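Chitosanase (Bacillus subtilis subsp. subtilis str. 168, PDB 7C6C) cuts chitosan chains internally at beta-1,4 linkages between glucosamine units, and probably helps defend the bacterium against fungi by degrading their cell walls. Local coordinates at residues S16-G21 and V211-S216; P121-S126 and L135-M140; Y157-R162 and L185-D190; D176-L181 and N221-N226. All coordinates share one frame; numbering follows the deposited sequence.

In the fold
All four contacts lie within the glycosyl hydrolase family 46 range, of the lysozyme clan. Contact 1 joins helix 5-20, near the start of the chain, to helix 209-219. The loop it closes encloses contact 2, between helices 104-128 and 134-147, and then contact 3, between helices 156-167 and 177-193. Contact 4 ties the start of helix 177-193 to the loop after helix 209-219, so its segments alternate with those of contacts 1 and 3. Neighbouring centres are close: contact 2 lies about 12 Å from contact 4 and 13 Å from contact 3. Contacts 1, 2 and 3 touch one another, so their helices form one packed body that includes helix 5-20, which carries the predicted proton donor E19.

Contact 1 (S16-G21 and V211-S216); sequences SIFENG and VDVLRS
The F18 ring meets V213 at its edge: V213 CG1 lies in the ring plane, 3.7 Å from F18 CE1. V213 CB comes at the ring obliquely, also 3.7 Å from F18 CE1. L214 approaches obliquely too, with L214 CG 4.1 Å from F18 CZ and L214 CD2 4.2 Å from F18 CE2. The two residues therefore share the outer end of the ring. The Y236 ring also meets F18, with the planes at about 45°. F18 and V213 point at each other from opposite directions, and their CA atoms stay 9.2 Å apart. In V213, CG1 stands anti to the backbone N (chi1 172°), which carries this branch to the ring edge. L214 does not aim its CB at F18, but its branched end comes nearer. V213 and D212 also touch the bound (2S)-2-hydroxybutanedioic acid. The next residue after F18 is E19, the predicted proton donor. In one of its two conformers, E19 OE2 forms a salt bridge with R210 NH2, just before 211-216. F18, V213 and L214 are all buried and meet through carbon atoms alone, so close fit, not directional bonding, joins the two helices here.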
loop_
_atom_site.group_PDB
_atom_site.type_symbol
_atom_site.label_atom_id
_atom_site.label_comp_id
_atom_site.label_asym_id
_atom_site.label_seq_id
_atom_site.Cartn_x
_atom_site.Cartn_y
_atom_site.Cartn_z
ATOM N N SER A 16 2.745 -4.689 -6.217
ATOM C CA SER A 16 4.092 -5.233 -6.133
ATOM C C SER A 16 5.024 -4.576 -7.152
ATOM O O SER A 16 6.193 -4.309 -6.848
ATOM C CB SER A 16 4.033 -6.746 -6.315
ATOM O OG SER A 16 5.296 -7.348 -6.106
ATOM N N ILE A 17 4.537 -4.310 -8.368
ATOM C CA ILE A 17 5.343 -3.561 -9.329
ATOM C C ILE A 17 5.682 -2.190 -8.762
ATOM O O ILE A 17 6.836 -1.739 -8.801
ATOM C CB ILE A 17 4.606 -3.426 -10.672
ATOM C CG1 ILE A 17 4.486 -4.787 -11.361
ATOM C CG2 ILE A 17 5.314 -2.396 -11.561
ATOM C CD1 ILE A 17 3.493 -4.782 -12.512
ATOM N N PHE A 18 4.669 -1.503 -8.226
ATOM C CA PHE A 18 4.870 -0.142 -7.747
ATOM C C PHE A 18 5.839 -0.096 -6.575
ATOM O O PHE A 18 6.606 0.860 -6.447
ATOM C CB PHE A 18 3.534 0.488 -7.349
ATOM C CG PHE A 18 2.474 0.423 -8.416
ATOM C CD1 PHE A 18 2.796 0.449 -9.776
ATOM C CD2 PHE A 18 1.139 0.343 -8.053
ATOM C CE1 PHE A 18 1.792 0.394 -10.746
ATOM C CE2 PHE A 18 0.137 0.288 -9.013
ATOM C CZ PHE A 18 0.465 0.313 -10.359
ATOM N N GLU A 19 5.833 -1.116 -5.723
ATOM C CA GLU A 19 6.684 -1.128 -4.537
ATOM C C GLU A 19 8.083 -1.660 -4.826
ATOM O O GLU A 19 9.068 -1.135 -4.295
ATOM C CB GLU A 19 6.039 -1.972 -3.431
ATOM C CG GLU A 19 4.634 -1.536 -3.048
ATOM C CD GLU A 19 4.619 -0.315 -2.154
ATOM O OE1 GLU A 19 5.328 -0.322 -1.127
ATOM O OE2 GLU A 19 3.904 0.654 -2.486
ATOM N N ASN A 20 8.188 -2.704 -5.646
ATOM C CA ASN A 20 9.434 -3.442 -5.773
ATOM C C ASN A 20 9.850 -3.758 -7.200
ATOM O O ASN A 20 10.866 -4.433 -7.381
ATOM C CB ASN A 20 9.364 -4.758 -4.981
ATOM C CG ASN A 20 9.120 -4.537 -3.505
ATOM O OD1 ASN A 20 8.034 -4.811 -3.001
ATOM N ND2 ASN A 20 10.132 -4.033 -2.804
ATOM N N GLY A 21 9.103 -3.324 -8.212
ATOM C CA GLY A 21 9.544 -3.551 -9.576
ATOM C C GLY A 21 9.449 -4.991 -10.024
ATOM O O GLY A 21 10.203 -5.411 -10.908
ATOM N N VAL A 211 0.148 6.054 -10.690
ATOM C CA VAL A 211 -1.123 6.660 -11.078
ATOM C C VAL A 211 -1.369 6.469 -12.570
ATOM O O VAL A 211 -2.479 6.119 -12.992
ATOM C CB VAL A 211 -1.167 8.145 -10.668
ATOM C CG1 VAL A 211 -2.409 8.806 -11.248
ATOM C CG2 VAL A 211 -1.153 8.274 -9.154
ATOM N N ASP A 212 -0.334 6.669 -13.394
ATOM C CA ASP A 212 -0.510 6.507 -14.833
ATOM C C ASP A 212 -0.700 5.048 -15.226
ATOM O O ASP A 212 -1.452 4.761 -16.163
ATOM C CB ASP A 212 0.655 7.131 -15.600
ATOM C CG ASP A 212 0.333 7.334 -17.067
ATOM O OD1 ASP A 212 -0.645 8.055 -17.372
ATOM O OD2 ASP A 212 1.046 6.768 -17.917
ATOM N N VAL A 213 -0.045 4.110 -14.537
ATOM C CA VAL A 213 -0.278 2.698 -14.833
ATOM C C VAL A 213 -1.740 2.348 -14.589
ATOM O O VAL A 213 -2.386 1.674 -15.402
ATOM C CB VAL A 213 0.675 1.804 -14.016
ATOM C CG1 VAL A 213 0.291 0.339 -14.174
ATOM C CG2 VAL A 213 2.112 2.025 -14.447
ATOM N N LEU A 214 -2.283 2.806 -13.457
ATOM C CA LEU A 214 -3.675 2.525 -13.130
ATOM C C LEU A 214 -4.615 3.221 -14.106
ATOM O O LEU A 214 -5.602 2.629 -14.559
ATOM C CB LEU A 214 -3.954 2.940 -11.682
ATOM C CG LEU A 214 -3.180 2.127 -10.634
ATOM C CD1 LEU A 214 -3.194 2.838 -9.271
ATOM C CD2 LEU A 214 -3.729 0.698 -10.517
ATOM N N ARG A 215 -4.308 4.468 -14.465
ATOM C CA ARG A 215 -5.131 5.168 -15.441
ATOM C C ARG A 215 -5.124 4.459 -16.787
ATOM O O ARG A 215 -6.142 4.455 -17.486
ATOM C CB ARG A 215 -4.672 6.619 -15.585
ATOM C CG ARG A 215 -5.791 7.518 -16.089
ATOM C CD ARG A 215 -5.333 8.920 -16.425
ATOM N NE ARG A 215 -4.718 9.626 -15.302
ATOM C CZ ARG A 215 -5.378 10.344 -14.392
ATOM N NH1 ARG A 215 -6.705 10.443 -14.430
ATOM N NH2 ARG A 215 -4.706 10.968 -13.436
ATOM N N SER A 216 -3.993 3.857 -17.169
ATOM C CA SER A 216 -3.935 3.154 -18.449
ATOM C C SER A 216 -4.886 1.967 -18.479
ATOM O O SER A 216 -5.430 1.639 -19.540
ATOM C CB SER A 216 -2.504 2.708 -18.745
ATOM O OG SER A 216 -1.679 3.828 -19.033
#

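Contact 2 (P121-S126 and L135-M140); sequences PAMKRS and LARAVM
A122 O is gripped twice by S126, a residue that also packs against M140 across the contact. S126 OG donates to A122 O at 2.8 Å, and S126 N donates to it at 3.0 Å. The two donors arrive from opposite faces of the carbonyl plane, the hydroxyl tilted 33° from it. S126 OG is anti to its own carbonyl carbon (chi1 -68°), the turn needed to reach back along the helix. This spends the hydroxyl proton inside the helix, so a serine oxygen can sit against the carbon chain of M140. S126 OG is 3.3 Å from M140 CG. Beside it, A122 CB faces M140 CB at 4.4 Å. M123 works on R137 instead. Its bent chain crosses R137 at about a right angle, with M123 CE 3.6 Å from R137 O and M123 SD 4.1 Å from R137 CB. The R137 chain runs out extended past S126, and its NH2 bonds to L131 O in the link between the helices. The two segment axes approach to 9.1 Å at 130°, within the helix-loop-helix formed by 104-128 and 134-147. Around it, M140 continues onto W180 and F184 of helix 177-193 and F156 of helix 156-167, while L135 and V139 rest on helix 209-219.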
loop_
_atom_site.group_PDB
_atom_site.type_symbol
_atom_site.label_atom_id
_atom_site.label_comp_id
_atom_site.label_asym_id
_atom_site.label_seq_id
_atom_site.Cartn_x
_atom_site.Cartn_y
_atom_site.Cartn_z
ATOM N N PRO A 121 -9.947 -2.297 5.248
ATOM C CA PRO A 121 -10.318 -0.874 5.231
ATOM C C PRO A 121 -10.512 -0.315 3.832
ATOM O O PRO A 121 -11.416 0.502 3.616
ATOM C CB PRO A 121 -9.165 -0.208 5.992
ATOM C CG PRO A 121 -8.699 -1.279 6.930
ATOM C CD PRO A 121 -8.778 -2.538 6.118
ATOM N N ALA A 122 -9.705 -0.746 2.860
ATOM C CA ALA A 122 -9.907 -0.284 1.491
ATOM C C ALA A 122 -11.259 -0.725 0.952
ATOM O O ALA A 122 -11.950 0.052 0.282
ATOM C CB ALA A 122 -8.785 -0.787 0.583
ATOM N N MET A 123 -11.649 -1.977 1.214
ATOM C CA MET A 123 -12.938 -2.455 0.717
ATOM C C MET A 123 -14.101 -1.790 1.445
ATOM O O MET A 123 -15.150 -1.543 0.835
ATOM C CB MET A 123 -13.034 -3.981 0.810
ATOM C CG MET A 123 -12.016 -4.748 -0.035
ATOM S SD MET A 123 -11.963 -4.286 -1.787
ATOM C CE MET A 123 -10.552 -3.181 -1.824
ATOM N N LYS A 124 -13.933 -1.494 2.737
ATOM C CA LYS A 124 -14.990 -0.834 3.495
ATOM C C LYS A 124 -15.216 0.586 2.996
ATOM O O LYS A 124 -16.360 1.006 2.789
ATOM C CB LYS A 124 -14.649 -0.838 4.986
ATOM C CG LYS A 124 -15.691 -0.138 5.847
ATOM C CD LYS A 124 -15.300 -0.124 7.317
ATOM C CE LYS A 124 -16.462 0.328 8.188
ATOM N NZ LYS A 124 -16.046 0.521 9.601
ATOM N N ARG A 125 -14.138 1.350 2.805
ATOM C CA ARG A 125 -14.301 2.706 2.290
ATOM C C ARG A 125 -14.803 2.698 0.851
ATOM O O ARG A 125 -15.558 3.594 0.454
ATOM C CB ARG A 125 -13.002 3.503 2.431
ATOM C CG ARG A 125 -12.582 3.762 3.880
ATOM C CD ARG A 125 -11.854 5.095 4.030
ATOM N NE ARG A 125 -11.270 5.288 5.360
ATOM C CZ ARG A 125 -11.903 5.847 6.385
ATOM N NH1 ARG A 125 -13.154 6.264 6.249
ATOM N NH2 ARG A 125 -11.286 5.984 7.549
ATOM N N SER A 126 -14.420 1.686 0.064
ATOM C CA SER A 126 -14.981 1.519 -1.274
ATOM C C SER A 126 -16.487 1.316 -1.205
ATOM O O SER A 126 -17.243 1.928 -1.969
ATOM C CB SER A 126 -14.320 0.323 -1.959
ATOM O OG SER A 126 -12.959 0.581 -2.248
ATOM N N LEU A 135 -11.549 -2.289 -10.770
ATOM C CA LEU A 135 -10.430 -1.365 -10.928
ATOM C C LEU A 135 -10.458 -0.284 -9.851
ATOM O O LEU A 135 -9.433 0.021 -9.238
ATOM C CB LEU A 135 -10.407 -0.752 -12.328
ATOM C CG LEU A 135 -9.329 0.322 -12.528
ATOM C CD1 LEU A 135 -7.913 -0.208 -12.262
ATOM C CD2 LEU A 135 -9.418 0.922 -13.914
ATOM N N ALA A 136 -11.626 0.305 -9.591
ATOM C CA ALA A 136 -11.671 1.335 -8.556
ATOM C C ALA A 136 -11.287 0.767 -7.194
ATOM O O ALA A 136 -10.537 1.397 -6.441
ATOM C CB ALA A 136 -13.047 1.988 -8.499
ATOM N N ARG A 137 -11.775 -0.433 -6.871
ATOM C CA ARG A 137 -11.397 -1.075 -5.614
ATOM C C ARG A 137 -9.900 -1.360 -5.560
ATOM O O ARG A 137 -9.269 -1.196 -4.510
ATOM C CB ARG A 137 -12.212 -2.353 -5.408
ATOM C CG ARG A 137 -13.677 -2.083 -5.109
ATOM C CD ARG A 137 -14.476 -3.365 -5.002
ATOM N NE ARG A 137 -15.902 -3.076 -4.863
ATOM C CZ ARG A 137 -16.880 -3.912 -5.202
ATOM N NH1 ARG A 137 -16.600 -5.107 -5.703
ATOM N NH2 ARG A 137 -18.144 -3.547 -5.043
ATOM N N ALA A 138 -9.312 -1.776 -6.685
ATOM C CA ALA A 138 -7.871 -2.003 -6.729
ATOM C C ALA A 138 -7.099 -0.707 -6.519
ATOM O O ALA A 138 -6.056 -0.695 -5.851
ATOM C CB ALA A 138 -7.488 -2.647 -8.058
ATOM N N VAL A 139 -7.587 0.393 -7.093
ATOM C CA VAL A 139 -6.951 1.684 -6.854
ATOM C C VAL A 139 -7.024 2.048 -5.376
ATOM O O VAL A 139 -6.044 2.535 -4.799
ATOM C CB VAL A 139 -7.558 2.777 -7.752
ATOM C CG1 VAL A 139 -6.996 4.147 -7.388
ATOM C CG2 VAL A 139 -7.314 2.467 -9.230
ATOM N N MET A 140 -8.185 1.830 -4.739
ATOM C CA MET A 140 -8.294 2.126 -3.311
ATOM C C MET A 140 -7.315 1.292 -2.496
ATOM O O MET A 140 -6.676 1.802 -1.567
ATOM C CB MET A 140 -9.721 1.880 -2.806
ATOM C CG MET A 140 -10.809 2.719 -3.464
ATOM S SD MET A 140 -10.568 4.507 -3.404
ATOM C CE MET A 140 -10.164 4.824 -5.125
#

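Contact 3 (Y157-R162 and L185-D190); sequences YALIKR and LDVRYD
Segments 157-162 and 185-190 cross with 129° between their N-to-C directions, their axes 9.4 Å apart at closest approach. The L159 and V187 side chains lie alongside each other, pointing opposite ways. L159 CD2 touches V187 CG1 at 3.9 Å, and R162 CB is 4.1 Å from the same methyl. The other branch, L159 CD1, lies 4.1 Å from R188 CG. At R162, which is partly exposed, a water links the helices. It lies in the guanidinium plane at its edge, accepts from R162 NH2 at 2.9 Å and donates to V187 O at 2.8 Å. R162 NH1 bonds to P153 O, so both terminal nitrogens have a partner. The R188 side chain is about 7 Å from that of E19, the predicted proton donor, which places the contact near the probable active site. R188 CG is anti to the backbone N (chi1 -176°), and the extended chain carries its guanidinium to D142, Q146 and H147 of helix 134-147, which also packs on L159. On helix 209-219, R215 forms a salt bridge with D186.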
loop_
_atom_site.group_PDB
_atom_site.type_symbol
_atom_site.label_atom_id
_atom_site.label_comp_id
_atom_site.label_asym_id
_atom_site.label_seq_id
_atom_site.Cartn_x
_atom_site.Cartn_y
_atom_site.Cartn_z
ATOM N N TYR A 157 -8.409 8.335 3.306
ATOM C CA TYR A 157 -9.731 8.949 3.383
ATOM C C TYR A 157 -9.691 10.435 3.044
ATOM O O TYR A 157 -10.667 10.965 2.502
ATOM C CB TYR A 157 -10.380 8.677 4.742
ATOM C CG TYR A 157 -11.842 9.070 4.817
ATOM C CD1 TYR A 157 -12.740 8.695 3.822
ATOM C CD2 TYR A 157 -12.325 9.813 5.888
ATOM C CE1 TYR A 157 -14.072 9.059 3.887
ATOM C CE2 TYR A 157 -13.654 10.180 5.962
ATOM C CZ TYR A 157 -14.522 9.798 4.961
ATOM O OH TYR A 157 -15.847 10.159 5.026
ATOM N N ALA A 158 -8.578 11.119 3.332
ATOM C CA ALA A 158 -8.442 12.505 2.888
ATOM C C ALA A 158 -8.527 12.601 1.369
ATOM O O ALA A 158 -9.160 13.514 0.827
ATOM C CB ALA A 158 -7.127 13.099 3.388
ATOM N N LEU A 159 -7.906 11.654 0.665
ATOM C CA LEU A 159 -7.984 11.653 -0.793
ATOM C C LEU A 159 -9.403 11.370 -1.274
ATOM O O LEU A 159 -9.870 11.991 -2.236
ATOM C CB LEU A 159 -7.011 10.631 -1.378
ATOM C CG LEU A 159 -5.531 10.865 -1.066
ATOM C CD1 LEU A 159 -4.681 9.866 -1.808
ATOM C CD2 LEU A 159 -5.093 12.289 -1.387
ATOM N N ILE A 160 -10.099 10.428 -0.629
ATOM C CA ILE A 160 -11.488 10.146 -0.992
ATOM C C ILE A 160 -12.341 11.395 -0.828
ATOM O O ILE A 160 -13.112 11.765 -1.722
ATOM C CB ILE A 160 -12.040 8.968 -0.167
ATOM C CG1 ILE A 160 -11.404 7.646 -0.593
ATOM C CG2 ILE A 160 -13.562 8.891 -0.288
ATOM C CD1 ILE A 160 -11.766 6.493 0.313
ATOM N N LYS A 161 -12.210 12.071 0.318
ATOM C CA LYS A 161 -13.035 13.248 0.571
ATOM C C LYS A 161 -12.719 14.376 -0.404
ATOM O O LYS A 161 -13.633 15.058 -0.886
ATOM C CB LYS A 161 -12.873 13.709 2.020
ATOM C CG LYS A 161 -13.554 12.798 3.030
ATOM C CD LYS A 161 -13.470 13.353 4.442
ATOM C CE LYS A 161 -12.037 13.398 4.942
ATOM N NZ LYS A 161 -11.976 13.886 6.354
ATOM N N ARG A 162 -11.440 14.587 -0.717
ATOM C CA ARG A 162 -11.091 15.631 -1.674
ATOM C C ARG A 162 -11.633 15.312 -3.059
ATOM O O ARG A 162 -12.076 16.215 -3.780
ATOM C CB ARG A 162 -9.579 15.850 -1.707
ATOM C CG ARG A 162 -9.065 16.497 -0.439
ATOM C CD ARG A 162 -7.908 17.437 -0.692
ATOM N NE ARG A 162 -6.688 16.726 -1.050
ATOM C CZ ARG A 162 -5.814 16.246 -0.170
ATOM N NH1 ARG A 162 -6.025 16.388 1.132
ATOM N NH2 ARG A 162 -4.728 15.624 -0.597
ATOM N N LEU A 185 -7.672 9.692 -9.333
ATOM C CA LEU A 185 -6.290 9.547 -9.775
ATOM C C LEU A 185 -5.608 10.909 -9.887
ATOM O O LEU A 185 -4.430 11.048 -9.543
ATOM C CB LEU A 185 -6.240 8.754 -11.084
ATOM C CG LEU A 185 -6.636 7.278 -10.941
ATOM C CD1 LEU A 185 -6.916 6.654 -12.305
ATOM C CD2 LEU A 185 -5.546 6.502 -10.220
ATOM N N ASP A 186 -6.345 11.934 -10.332
ATOM C CA ASP A 186 -5.809 13.293 -10.359
ATOM C C ASP A 186 -5.464 13.779 -8.954
ATOM O O ASP A 186 -4.397 14.363 -8.725
ATOM C CB ASP A 186 -6.836 14.247 -10.968
ATOM C CG ASP A 186 -7.005 14.064 -12.456
ATOM O OD1 ASP A 186 -6.182 13.366 -13.083
ATOM O OD2 ASP A 186 -7.967 14.650 -13.001
ATOM N N VAL A 187 -6.384 13.576 -8.008
ATOM C CA VAL A 187 -6.168 14.000 -6.629
ATOM C C VAL A 187 -4.970 13.274 -6.033
ATOM O O VAL A 187 -4.134 13.874 -5.348
ATOM C CB VAL A 187 -7.453 13.771 -5.810
ATOM C CG1 VAL A 187 -7.168 13.844 -4.317
ATOM C CG2 VAL A 187 -8.526 14.783 -6.206
ATOM N N ARG A 188 -4.861 11.971 -6.289
ATOM C CA ARG A 188 -3.728 11.220 -5.763
ATOM C C ARG A 188 -2.417 11.690 -6.378
ATOM O O ARG A 188 -1.417 11.841 -5.670
ATOM C CB ARG A 188 -3.933 9.722 -5.976
ATOM C CG ARG A 188 -2.824 8.901 -5.358
ATOM C CD ARG A 188 -3.117 7.415 -5.391
ATOM N NE ARG A 188 -2.029 6.683 -4.759
ATOM C CZ ARG A 188 -1.795 5.386 -4.929
ATOM N NH1 ARG A 188 -2.589 4.661 -5.711
ATOM N NH2 ARG A 188 -0.757 4.821 -4.317
ATOM N N TYR A 189 -2.401 11.923 -7.693
ATOM C CA TYR A 189 -1.203 12.459 -8.335
ATOM C C TYR A 189 -0.759 13.750 -7.663
ATOM O O TYR A 189 0.424 13.931 -7.350
ATOM C CB TYR A 189 -1.474 12.705 -9.820
ATOM C CG TYR A 189 -0.305 13.329 -10.545
ATOM C CD1 TYR A 189 0.686 12.539 -11.112
ATOM C CD2 TYR A 189 -0.181 14.711 -10.654
ATOM C CE1 TYR A 189 1.761 13.101 -11.771
ATOM C CE2 TYR A 189 0.893 15.281 -11.309
ATOM C CZ TYR A 189 1.859 14.470 -11.867
ATOM O OH TYR A 189 2.935 15.022 -12.523
ATOM N N ASP A 190 -1.701 14.668 -7.445
ATOM C CA ASP A 190 -1.363 15.942 -6.819
ATOM C C ASP A 190 -0.800 15.730 -5.422
ATOM O O ASP A 190 0.133 16.425 -5.006
ATOM C CB ASP A 190 -2.599 16.839 -6.761
ATOM C CG ASP A 190 -3.017 17.350 -8.126
ATOM O OD1 ASP A 190 -2.194 17.312 -9.064
ATOM O OD2 ASP A 190 -4.173 17.802 -8.252
HETATM O O HOH W 1 -4.506 15.964 -3.491
#

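Contact 4 (D176-L181 and N221-N226); sequences DEKKWL and NNYNLN
K178 runs its whole side chain across the ring of Y223. K178 CB lies 3.6 Å from Y223 OH. K178 CG sits over one ring face, offset toward the rim, 3.5 Å from Y223 CZ; this is a CH-pi contact, 24° off the ring normal. The extended chain then follows one side of the ring toward Y223 CG: K178 CD is 3.5 Å from Y223 CE1, and K178 CE is 3.6 Å from Y223 CD1. At the tip, K178 NZ donates to N221 OD1 at 2.8 Å, in the carbonyl plane on a lone pair. D176 is the N-cap of helix 177-193, its OD1 accepting from K179 N, while N221 closes helix 209-219 in a Schellman motif and N222 to L225 form a type I turn. A water in the ring plane bonds to Y223 OH at 2.6 Å and donates to K178 O at 2.7 Å. L181 CD2 reaches Y223 CE2 obliquely at 4.1 Å. Y223 also shares a backbone hydrogen bond with L135, on helix 134-147.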
loop_
_atom_site.group_PDB
_atom_site.type_symbol
_atom_site.label_atom_id
_atom_site.label_comp_id
_atom_site.label_asym_id
_atom_site.label_seq_id
_atom_site.Cartn_x
_atom_site.Cartn_y
_atom_site.Cartn_z
ATOM N N ASP A 176 -20.904 9.335 -11.793
ATOM C CA ASP A 176 -20.384 8.263 -12.629
ATOM C C ASP A 176 -19.053 7.770 -12.071
ATOM O O ASP A 176 -18.136 8.560 -11.830
ATOM C CB ASP A 176 -20.199 8.778 -14.052
ATOM C CG ASP A 176 -19.684 7.714 -14.991
ATOM O OD1 ASP A 176 -18.458 7.505 -15.041
ATOM O OD2 ASP A 176 -20.510 7.073 -15.673
ATOM N N GLU A 177 -18.949 6.453 -11.875
ATOM C CA GLU A 177 -17.781 5.902 -11.192
ATOM C C GLU A 177 -16.512 6.056 -12.023
ATOM O O GLU A 177 -15.425 6.262 -11.468
ATOM C CB GLU A 177 -18.016 4.438 -10.820
ATOM C CG GLU A 177 -16.804 3.774 -10.174
ATOM C CD GLU A 177 -17.121 2.440 -9.532
ATOM O OE1 GLU A 177 -18.313 2.144 -9.297
ATOM O OE2 GLU A 177 -16.176 1.686 -9.242
ATOM N N LYS A 178 -16.617 5.950 -13.349
ATOM C CA LYS A 178 -15.426 6.111 -14.176
ATOM C C LYS A 178 -14.911 7.545 -14.122
ATOM O O LYS A 178 -13.702 7.776 -14.010
ATOM C CB LYS A 178 -15.714 5.661 -15.610
ATOM C CG LYS A 178 -16.178 4.210 -15.699
ATOM C CD LYS A 178 -16.302 3.727 -17.136
ATOM C CE LYS A 178 -16.761 2.280 -17.177
ATOM N NZ LYS A 178 -16.848 1.754 -18.571
ATOM N N LYS A 179 -15.819 8.522 -14.174
ATOM C CA LYS A 179 -15.414 9.914 -14.020
ATOM C C LYS A 179 -14.855 10.171 -12.629
ATOM O O LYS A 179 -13.841 10.862 -12.479
ATOM C CB LYS A 179 -16.608 10.831 -14.284
ATOM C CG LYS A 179 -16.237 12.295 -14.464
ATOM C CD LYS A 179 -17.397 13.098 -15.041
ATOM C CE LYS A 179 -18.289 13.663 -13.944
ATOM N NZ LYS A 179 -19.591 14.166 -14.477
ATOM N N TRP A 180 -15.505 9.620 -11.603
ATOM C CA TRP A 180 -15.024 9.787 -10.235
ATOM C C TRP A 180 -13.616 9.230 -10.073
ATOM O O TRP A 180 -12.757 9.866 -9.447
ATOM C CB TRP A 180 -15.983 9.095 -9.270
ATOM C CG TRP A 180 -15.663 9.313 -7.821
ATOM C CD1 TRP A 180 -16.140 10.307 -7.018
ATOM C CD2 TRP A 180 -14.800 8.514 -7.002
ATOM N NE1 TRP A 180 -15.627 10.178 -5.749
ATOM C CE2 TRP A 180 -14.803 9.083 -5.712
ATOM C CE3 TRP A 180 -14.025 7.372 -7.234
ATOM C CZ2 TRP A 180 -14.060 8.551 -4.661
ATOM C CZ3 TRP A 180 -13.290 6.844 -6.187
ATOM C CH2 TRP A 180 -13.312 7.434 -4.919
ATOM N N LEU A 181 -13.360 8.040 -10.627
ATOM C CA LEU A 181 -12.044 7.430 -10.472
ATOM C C LEU A 181 -10.968 8.237 -11.187
ATOM O O LEU A 181 -9.843 8.349 -10.694
ATOM C CB LEU A 181 -12.067 5.986 -10.970
ATOM C CG LEU A 181 -10.793 5.180 -10.704
ATOM C CD1 LEU A 181 -10.557 5.024 -9.206
ATOM C CD2 LEU A 181 -10.873 3.830 -11.407
ATOM N N ASN A 221 -10.477 0.492 -20.809
ATOM C CA ASN A 221 -11.818 0.096 -20.381
ATOM C C ASN A 221 -11.820 -1.275 -19.706
ATOM O O ASN A 221 -12.740 -2.071 -19.879
ATOM C CB ASN A 221 -12.861 0.189 -21.497
ATOM C CG ASN A 221 -14.271 0.246 -20.953
ATOM O OD1 ASN A 221 -14.509 0.771 -19.862
ATOM N ND2 ASN A 221 -15.217 -0.295 -21.707
ATOM N N ASN A 222 -10.792 -1.549 -18.919
ATOM C CA ASN A 222 -10.675 -2.827 -18.214
ATOM C C ASN A 222 -11.052 -2.663 -16.738
ATOM O O ASN A 222 -10.282 -2.971 -15.827
ATOM C CB ASN A 222 -9.266 -3.393 -18.393
ATOM C CG ASN A 222 -9.118 -4.801 -17.857
ATOM O OD1 ASN A 222 -10.108 -5.502 -17.630
ATOM N ND2 ASN A 222 -7.868 -5.230 -17.650
ATOM N N TYR A 223 -12.275 -2.163 -16.505
ATOM C CA TYR A 223 -12.720 -1.865 -15.144
ATOM C C TYR A 223 -13.009 -3.114 -14.321
ATOM O O TYR A 223 -13.050 -3.027 -13.089
ATOM C CB TYR A 223 -13.922 -0.923 -15.156
ATOM C CG TYR A 223 -13.546 0.498 -15.490
ATOM C CD1 TYR A 223 -13.448 0.907 -16.812
ATOM C CD2 TYR A 223 -13.280 1.430 -14.492
ATOM C CE1 TYR A 223 -13.106 2.200 -17.138
ATOM C CE2 TYR A 223 -12.926 2.731 -14.809
ATOM C CZ TYR A 223 -12.846 3.106 -16.142
ATOM O OH TYR A 223 -12.506 4.392 -16.497
ATOM N N ASN A 224 -13.204 -4.264 -14.958
ATOM C CA ASN A 224 -13.340 -5.519 -14.231
ATOM C C ASN A 224 -11.999 -6.148 -13.890
ATOM O O ASN A 224 -11.972 -7.206 -13.249
ATOM C CB ASN A 224 -14.191 -6.521 -15.012
ATOM C CG ASN A 224 -14.806 -7.583 -14.116
ATOM O OD1 ASN A 224 -15.390 -7.275 -13.077
ATOM N ND2 ASN A 224 -14.666 -8.837 -14.506
ATOM N N LEU A 225 -10.895 -5.527 -14.303
ATOM C CA LEU A 225 -9.556 -6.033 -14.005
ATOM C C LEU A 225 -9.398 -7.467 -14.504
ATOM O O LEU A 225 -8.904 -8.346 -13.794
ATOM C CB LEU A 225 -9.212 -5.910 -12.514
ATOM C CG LEU A 225 -7.766 -5.594 -12.126
ATOM C CD1 LEU A 225 -7.283 -4.289 -12.731
ATOM C CD2 LEU A 225 -7.656 -5.549 -10.612
ATOM N N ASN A 226 -9.851 -7.698 -15.735
ATOM C CA ASN A 226 -9.634 -8.969 -16.407
ATOM C C ASN A 226 -8.172 -9.096 -16.827
ATOM O O ASN A 226 -7.453 -8.107 -16.980
ATOM C CB ASN A 226 -10.504 -9.057 -17.660
ATOM C CG ASN A 226 -11.992 -9.079 -17.353
ATOM O OD1 ASN A 226 -12.416 -9.530 -16.296
ATOM N ND2 ASN A 226 -12.788 -8.607 -18.293
HETATM O O HOH W 2 -11.742 6.000 -14.607
#